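Local coordinates for phosphate binding protein (Planctomyces limnophilus, PDB 4JWO) that probably binds phosphate for a transport system that carries the ion across the cytoplasmic membrane, as a member of the PstS family, at residues V160-K165 with S177-G182; L308-D313 with V324-K329. All blocks are in the same frame, centred on the assembly; numbering follows the deposited sequence.

Interaction 1: V160-K165 with S177-G182; sequences VAELNK and SEVREG
Glu162 OE2 accepts several bonds at once: Arg180 NE donates to it, NH2 of the same guanidinium adds a weak bond, and a water donates a hydrogen bond to it. The core of this salt bridge is side-on and bidentate, with Glu162 OE2 2.8 Å from Arg180 NE and Glu162 OE1 2.8 Å from Arg180 NH2. The NH2 bond to OE1 is the straighter (166°); it uses the syn lone pair and lies in the guanidinium plane, whereas NE meets OE2 from the syn side but out of the carboxylate plane. The two flat groups are nearly coplanar, 29° apart. Arg180 NH2 has a further, weak bond to the carbonyl O of Cys157, a residue held in a disulfide with Cys266.

In this periplasmic-binding-protein fold the contact ties helix 160-167 to the loop that leads on to strand 189-192. One turn along the helix, Lys165 reaches out fully extended, CG anti to the backbone N (chi1 -165°), and its NZ bonds two successive carbonyls, Glu178 O at 2.9 Å and Val179 O at 3.1 Å. The second bond comes from above the carbonyl plane; Val179 O also accepts from the water that bridges to Glu162 OE2. Alongside these polar links, Val179 CG1 packs 3.8 Å from Glu162 CB, and the valine itself is buried, touching Val173 and Ile188.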
ATOM      1  N   VAL A 160      16.447  -3.055  -6.099  1.00 16.89           N
ATOM      2  CA  VAL A 160      15.744  -3.745  -5.028  1.00 17.67           C
ATOM      3  C   VAL A 160      16.715  -4.647  -4.272  1.00 19.09           C
ATOM      4  O   VAL A 160      16.681  -4.699  -3.046  1.00 18.44           O
ATOM      5  CB  VAL A 160      14.549  -4.546  -5.573  1.00 21.84           C
ATOM      6  CG1 VAL A 160      14.012  -5.514  -4.519  1.00 21.28           C
ATOM      7  CG2 VAL A 160      13.468  -3.591  -6.029  1.00 19.20           C
ATOM      8  N   ALA A 161      17.609  -5.307  -5.005  1.00 19.67           N
ATOM      9  CA  ALA A 161      18.607  -6.163  -4.377  1.00 20.85           C
ATOM     10  C   ALA A 161      19.484  -5.376  -3.402  1.00 21.19           C
ATOM     11  O   ALA A 161      19.803  -5.870  -2.320  1.00 21.90           O
ATOM     12  CB  ALA A 161      19.455  -6.868  -5.422  1.00 22.81           C
ATOM     13  N   GLU A 162      19.872  -4.158  -3.775  1.00 18.09           N
ATOM     14  CA  GLU A 162      20.670  -3.330  -2.875  1.00 18.51           C
ATOM     15  C   GLU A 162      19.879  -2.913  -1.650  1.00 19.61           C
ATOM     16  O   GLU A 162      20.398  -2.905  -0.535  1.00 19.12           O
ATOM     17  CB  GLU A 162      21.235  -2.107  -3.598  1.00 16.68           C
ATOM     18  CG  GLU A 162      22.426  -2.473  -4.444  1.00 20.08           C
ATOM     19  CD  GLU A 162      22.766  -1.432  -5.483  1.00 22.41           C
ATOM     20  OE1 GLU A 162      21.942  -0.525  -5.735  1.00 19.83           O
ATOM     21  OE2 GLU A 162      23.873  -1.532  -6.057  1.00 23.52           O
ATOM     22  N   LEU A 163      18.611  -2.583  -1.853  1.00 17.98           N
ATOM     23  CA  LEU A 163      17.768  -2.224  -0.722  1.00 16.55           C
ATOM     24  C   LEU A 163      17.600  -3.412   0.225  1.00 19.11           C
ATOM     25  O   LEU A 163      17.555  -3.244   1.450  1.00 18.35           O
ATOM     26  CB  LEU A 163      16.427  -1.672  -1.215  1.00 15.63           C
ATOM     27  CG  LEU A 163      16.568  -0.293  -1.899  1.00 16.58           C
ATOM     28  CD1 LEU A 163      15.318   0.077  -2.701  1.00 19.15           C
ATOM     29  CD2 LEU A 163      16.884   0.810  -0.887  1.00 18.76           C
ATOM     30  N   ASN A 164      17.527  -4.615  -0.336  1.00 17.73           N
ATOM     31  CA  ASN A 164      17.418  -5.828   0.471  1.00 17.32           C
ATOM     32  C   ASN A 164      18.709  -6.078   1.239  1.00 22.29           C
ATOM     33  O   ASN A 164      18.697  -6.473   2.396  1.00 19.29           O
ATOM     34  CB  ASN A 164      17.037  -7.032  -0.408  1.00 16.44           C
ATOM     35  CG  ASN A 164      17.138  -8.346   0.324  1.00 22.99           C
ATOM     36  OD1 ASN A 164      17.955  -9.199  -0.032  1.00 30.22           O
ATOM     37  ND2 ASN A 164      16.308  -8.531   1.350  1.00 20.72           N
ATOM     38  N   LYS A 165      19.834  -5.818   0.592  1.00 22.15           N
ATOM     39  CA  LYS A 165      21.129  -5.947   1.237  1.00 21.60           C
ATOM     40  C   LYS A 165      21.195  -5.067   2.494  1.00 20.04           C
ATOM     41  O   LYS A 165      21.779  -5.450   3.507  1.00 21.17           O
ATOM     42  CB  LYS A 165      22.220  -5.538   0.238  1.00 24.53           C
ATOM     43  CG  LYS A 165      23.616  -5.945   0.610  1.00 34.22           C
ATOM     44  CD  LYS A 165      24.568  -5.552  -0.515  1.00 33.15           C
ATOM     45  CE  LYS A 165      25.958  -6.105  -0.300  1.00 38.19           C
ATOM     46  NZ  LYS A 165      26.867  -5.650  -1.390  1.00 40.04           N
ATOM     47  N   SER A 177      29.724   1.854   1.507  1.00 17.01           N
ATOM     48  CA  SER A 177      30.746   1.107   0.764  1.00 18.56           C
ATOM     49  C   SER A 177      30.426  -0.381   0.720  1.00 22.49           C
ATOM     50  O   SER A 177      30.962  -1.128  -0.110  1.00 25.04           O
ATOM     51  CB  SER A 177      32.119   1.301   1.412  1.00 21.58           C
ATOM     52  OG  SER A 177      32.059   0.942   2.786  1.00 22.68           O
ATOM     53  N   GLU A 178      29.579  -0.812   1.643  1.00 19.02           N
ATOM     54  CA  GLU A 178      29.207  -2.213   1.752  1.00 19.56           C
ATOM     55  C   GLU A 178      28.026  -2.554   0.849  1.00 23.80           C
ATOM     56  O   GLU A 178      27.721  -3.729   0.646  1.00 28.32           O
ATOM     57  CB  GLU A 178      28.874  -2.561   3.215  1.00 23.24           C
ATOM     58  CG  GLU A 178      30.093  -2.568   4.124  1.00 29.89           C
ATOM     59  CD  GLU A 178      29.745  -2.627   5.602  1.00 38.61           C
ATOM     60  OE1 GLU A 178      28.645  -2.176   5.972  1.00 26.64           O
ATOM     61  OE2 GLU A 178      30.576  -3.117   6.398  1.00 42.81           O
ATOM     62  N   VAL A 179      27.363  -1.534   0.308  1.00 20.12           N
ATOM     63  CA  VAL A 179      26.203  -1.752  -0.556  1.00 21.19           C
ATOM     64  C   VAL A 179      26.622  -1.929  -2.010  1.00 23.02           C
ATOM     65  O   VAL A 179      26.194  -2.858  -2.682  1.00 23.88           O
ATOM     66  CB  VAL A 179      25.188  -0.603  -0.446  1.00 20.28           C
ATOM     67  CG1 VAL A 179      23.935  -0.917  -1.276  1.00 18.18           C
ATOM     68  CG2 VAL A 179      24.818  -0.382   1.010  1.00 19.51           C
ATOM     69  N   ARG A 180      27.473  -1.035  -2.489  1.00 19.25           N
ATOM     70  CA  ARG A 180      27.984  -1.117  -3.851  1.00 22.50           C
ATOM     71  C   ARG A 180      29.451  -0.729  -3.863  1.00 19.32           C
ATOM     72  O   ARG A 180      29.853   0.215  -3.178  1.00 19.06           O
ATOM     73  CB  ARG A 180      27.202  -0.193  -4.794  1.00 20.34           C
ATOM     74  CG  ARG A 180      27.611  -0.327  -6.268  1.00 20.79           C
ATOM     75  CD  ARG A 180      26.902   0.696  -7.126  1.00 18.14           C
ATOM     76  NE  ARG A 180      25.451   0.548  -7.061  1.00 21.34           N
ATOM     77  CZ  ARG A 180      24.597   1.175  -7.858  1.00 30.48           C
ATOM     78  NH1 ARG A 180      25.055   1.975  -8.810  1.00 32.50           N
ATOM     79  NH2 ARG A 180      23.289   0.988  -7.709  1.00 32.40           N
ATOM     80  N   GLU A 181      30.234  -1.470  -4.647  1.00 20.44           N
ATOM     81  CA  GLU A 181      31.666  -1.251  -4.805  1.00 26.72           C
ATOM     82  C   GLU A 181      31.967   0.212  -5.062  1.00 23.22           C
ATOM     83  O   GLU A 181      31.415   0.813  -5.985  1.00 22.67           O
ATOM     84  CB  GLU A 181      32.197  -2.067  -5.992  1.00 27.22           C
ATOM     85  CG  GLU A 181      33.681  -1.889  -6.244  1.00 41.70           C
ATOM     86  CD  GLU A 181      34.532  -2.631  -5.236  1.00 54.59           C
ATOM     87  OE1 GLU A 181      34.025  -3.603  -4.633  1.00 61.66           O
ATOM     88  OE2 GLU A 181      35.704  -2.245  -5.046  1.00 59.78           O
ATOM     89  N   GLY A 182      32.830   0.791  -4.234  1.00 23.00           N
ATOM     90  CA  GLY A 182      33.327   2.127  -4.480  1.00 21.75           C
ATOM     91  C   GLY A 182      32.581   3.247  -3.782  1.00 19.35           C
ATOM     92  O   GLY A 182      33.093   4.353  -3.690  1.00 17.28           O
TER
HETATM   93  O   HOH W   1      25.628  -3.493  -5.308  1.00 27.72           O

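Interaction 2: L308-D313 with V324-K329; sequences LSEKGD and VPKSVK
Lys329 NZ faces two carboxylates of the other segment, 3.0 Å from Glu310 OE1 and 3.6 Å from Asp313 OD2. Both pairs are salt bridges, though neither has the geometry of a hydrogen bond, so the attraction is probably mostly electrostatic. The lysine arrives as a straight rod: CG is anti to the backbone N (chi1 177°) and every later torsion is extended, which carries its methylenes past Leu308 O, with CE 3.6 Å from that oxygen. Glu310 bends at chi2 (66°) and meets the lysine roughly at a right angle. Its OE1 also faces Lys326 NZ in a long salt bridge, while OE2 has a weak, long ion pair with Lys323. Glu310, Asp313, Lys326 and Lys329 thus make one network of alternating charge.

The segments hold the first turns of two successive helices, 310-318 and 326-340, in the C-terminal part of this binding-protein chain. At the start of the first, Ser309 is the N-cap: its OG accepts a weak bond from Gly312 N, and is also hydrogen-bonded to Phe306 O of the preceding helix.

Asp313 is buried, and water serves both of its oxygens. OD1 accepts from a water 2.9 Å away that in turn accepts a hydrogen bond from Val324 N; OD2 receives a weak bond from a second water, which also donates to Val324 O at 2.8 Å. Through these two bridges the carboxylate engages the peptide N-H and the carbonyl of a single residue just ahead of helix 326-340. Val324 turns its side chain onto Gln138 of strand 134-148, and Leu308 packs on Phe137 of that same strand.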
ATOM      1  N   LEU A 308     -16.370   4.055  -4.239  1.00 34.32           N
ATOM      2  CA  LEU A 308     -15.973   4.350  -5.615  1.00 31.18           C
ATOM      3  C   LEU A 308     -16.302   5.783  -6.031  1.00 33.71           C
ATOM      4  O   LEU A 308     -15.853   6.257  -7.071  1.00 37.75           O
ATOM      5  CB  LEU A 308     -16.661   3.375  -6.583  1.00 28.55           C
ATOM      6  CG  LEU A 308     -16.433   1.877  -6.367  1.00 32.25           C
ATOM      7  CD1 LEU A 308     -17.151   1.059  -7.432  1.00 27.96           C
ATOM      8  CD2 LEU A 308     -14.947   1.553  -6.352  1.00 27.55           C
ATOM      9  N   SER A 309     -17.098   6.467  -5.221  1.00 31.97           N
ATOM     10  CA  SER A 309     -17.549   7.816  -5.547  1.00 36.30           C
ATOM     11  C   SER A 309     -16.421   8.829  -5.408  1.00 38.04           C
ATOM     12  O   SER A 309     -15.336   8.495  -4.939  1.00 33.40           O
ATOM     13  CB  SER A 309     -18.702   8.221  -4.634  1.00 42.11           C
ATOM     14  OG  SER A 309     -18.264   8.314  -3.291  1.00 40.08           O
ATOM     15  N   GLU A 310     -16.693  10.067  -5.812  1.00 35.06           N
ATOM     16  CA  GLU A 310     -15.723  11.150  -5.681  1.00 39.30           C
ATOM     17  C   GLU A 310     -15.374  11.383  -4.212  1.00 38.73           C
ATOM     18  O   GLU A 310     -14.247  11.747  -3.880  1.00 37.88           O
ATOM     19  CB  GLU A 310     -16.262  12.435  -6.315  1.00 42.95           C
ATOM     20  CG  GLU A 310     -15.284  13.604  -6.298  1.00 46.35           C
ATOM     21  CD  GLU A 310     -14.060  13.373  -7.173  1.00 56.76           C
ATOM     22  OE1 GLU A 310     -14.138  12.573  -8.132  1.00 59.56           O
ATOM     23  OE2 GLU A 310     -13.014  14.001  -6.906  1.00 64.49           O
ATOM     24  N   LYS A 311     -16.351  11.169  -3.336  1.00 38.33           N
ATOM     25  CA  LYS A 311     -16.117  11.267  -1.897  1.00 38.82           C
ATOM     26  C   LYS A 311     -15.167  10.173  -1.429  1.00 34.50           C
ATOM     27  O   LYS A 311     -14.353  10.389  -0.532  1.00 32.65           O
ATOM     28  CB  LYS A 311     -17.429  11.171  -1.127  1.00 44.89           C
ATOM     29  CG  LYS A 311     -18.295  12.403  -1.247  1.00 49.22           C
ATOM     30  CD  LYS A 311     -19.571  12.253  -0.438  1.00 58.51           C
ATOM     31  CE  LYS A 311     -20.405  13.520  -0.481  1.00 61.43           C
ATOM     32  NZ  LYS A 311     -21.696  13.339   0.237  1.00 66.35           N
ATOM     33  N   GLY A 312     -15.289   8.997  -2.035  1.00 32.55           N
ATOM     34  CA  GLY A 312     -14.391   7.897  -1.743  1.00 31.18           C
ATOM     35  C   GLY A 312     -12.977   8.256  -2.141  1.00 30.54           C
ATOM     36  O   GLY A 312     -12.034   8.018  -1.385  1.00 29.86           O
ATOM     37  N   ASP A 313     -12.836   8.842  -3.328  1.00 31.62           N
ATOM     38  CA  ASP A 313     -11.529   9.260  -3.828  1.00 27.24           C
ATOM     39  C   ASP A 313     -10.908  10.299  -2.905  1.00 30.34           C
ATOM     40  O   ASP A 313      -9.701  10.293  -2.678  1.00 29.08           O
ATOM     41  CB  ASP A 313     -11.642   9.839  -5.240  1.00 35.40           C
ATOM     42  CG  ASP A 313     -12.126   8.825  -6.255  1.00 33.15           C
ATOM     43  OD1 ASP A 313     -11.918   7.608  -6.048  1.00 33.78           O
ATOM     44  OD2 ASP A 313     -12.716   9.252  -7.267  1.00 40.28           O
ATOM     45  N   VAL A 324      -7.446   6.598  -7.828  1.00 20.73           N
ATOM     46  CA  VAL A 324      -7.328   5.877  -9.096  1.00 21.35           C
ATOM     47  C   VAL A 324      -7.570   6.799 -10.298  1.00 23.88           C
ATOM     48  O   VAL A 324      -8.318   7.781 -10.207  1.00 23.75           O
ATOM     49  CB  VAL A 324      -8.312   4.683  -9.169  1.00 18.50           C
ATOM     50  CG1 VAL A 324      -7.986   3.646  -8.088  1.00 19.43           C
ATOM     51  CG2 VAL A 324      -9.746   5.167  -9.050  1.00 25.14           C
ATOM     52  N   PRO A 325      -6.930   6.484 -11.435  1.00 21.08           N
ATOM     53  CA  PRO A 325      -7.189   7.180 -12.700  1.00 22.05           C
ATOM     54  C   PRO A 325      -8.673   7.144 -13.065  1.00 20.70           C
ATOM     55  O   PRO A 325      -9.380   6.239 -12.622  1.00 21.20           O
ATOM     56  CB  PRO A 325      -6.383   6.364 -13.713  1.00 24.69           C
ATOM     57  CG  PRO A 325      -5.253   5.791 -12.906  1.00 23.88           C
ATOM     58  CD  PRO A 325      -5.846   5.491 -11.559  1.00 19.92           C
ATOM     59  N   LYS A 326      -9.135   8.116 -13.844  1.00 20.72           N
ATOM     60  CA  LYS A 326     -10.541   8.166 -14.224  1.00 24.71           C
ATOM     61  C   LYS A 326     -10.966   6.889 -14.943  1.00 22.11           C
ATOM     62  O   LYS A 326     -12.086   6.419 -14.753  1.00 24.22           O
ATOM     63  CB  LYS A 326     -10.840   9.384 -15.112  1.00 27.91           C
ATOM     64  CG  LYS A 326     -10.736  10.740 -14.421  1.00 37.84           C
ATOM     65  CD  LYS A 326     -11.784  10.903 -13.328  1.00 43.54           C
ATOM     66  CE  LYS A 326     -11.562  12.188 -12.534  1.00 50.19           C
ATOM     67  NZ  LYS A 326     -12.673  12.442 -11.569  1.00 46.46           N
ATOM     68  N   SER A 327     -10.087   6.330 -15.774  1.00 22.98           N
ATOM     69  CA  SER A 327     -10.460   5.122 -16.511  1.00 23.15           C
ATOM     70  C   SER A 327     -10.712   3.973 -15.551  1.00 21.05           C
ATOM     71  O   SER A 327     -11.595   3.146 -15.777  1.00 22.33           O
ATOM     72  CB  SER A 327      -9.414   4.749 -17.569  1.00 22.78           C
ATOM     73  OG  SER A 327      -8.211   4.313 -16.959  1.00 21.61           O
ATOM     74  N   VAL A 328      -9.950   3.934 -14.461  1.00 18.59           N
ATOM     75  CA  VAL A 328     -10.147   2.913 -13.438  1.00 18.67           C
ATOM     76  C   VAL A 328     -11.491   3.122 -12.732  1.00 23.36           C
ATOM     77  O   VAL A 328     -12.264   2.182 -12.571  1.00 21.63           O
ATOM     78  CB  VAL A 328      -8.996   2.897 -12.409  1.00 17.23           C
ATOM     79  CG1 VAL A 328      -9.288   1.874 -11.319  1.00 18.17           C
ATOM     80  CG2 VAL A 328      -7.673   2.588 -13.095  1.00 16.49           C
ATOM     81  N   LYS A 329     -11.764   4.362 -12.330  1.00 19.75           N
ATOM     82  CA  LYS A 329     -13.020   4.713 -11.665  1.00 23.25           C
ATOM     83  C   LYS A 329     -14.220   4.332 -12.515  1.00 23.45           C
ATOM     84  O   LYS A 329     -15.180   3.735 -12.016  1.00 24.87           O
ATOM     85  CB  LYS A 329     -13.062   6.211 -11.364  1.00 24.73           C
ATOM     86  CG  LYS A 329     -14.361   6.703 -10.743  1.00 28.67           C
ATOM     87  CD  LYS A 329     -14.255   8.193 -10.402  1.00 33.59           C
ATOM     88  CE  LYS A 329     -15.524   8.713  -9.739  1.00 37.59           C
ATOM     89  NZ  LYS A 329     -15.415  10.157  -9.396  1.00 41.89           N
TER
HETATM   90  O   HOH W   2      -9.428   6.241  -5.623  1.00 24.72           O
HETATM   91  O   HOH W   3     -10.801   8.695  -9.156  1.00 36.72           O

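In the fold
Interactions 1 and 2 share no helix or strand and lie on opposite sides of the chain's centre, their own centres about 39 Å apart. Interaction 1 is a surface contact of a helix with a loop; interaction 2, partly buried, joins the beginnings of two helices beside the long strand 134-148. Each spans a short sequence separation and combines charge with water, yet the balance differs. In 160-165 with 177-182 the ions are locked by directional hydrogen bonds, and a lysine serves main-chain carbonyls. In 308-313 with 324-329 the lysines face carboxylates instead, and the hydrogen-bonded links from side chain to main chain across the contact pass through water.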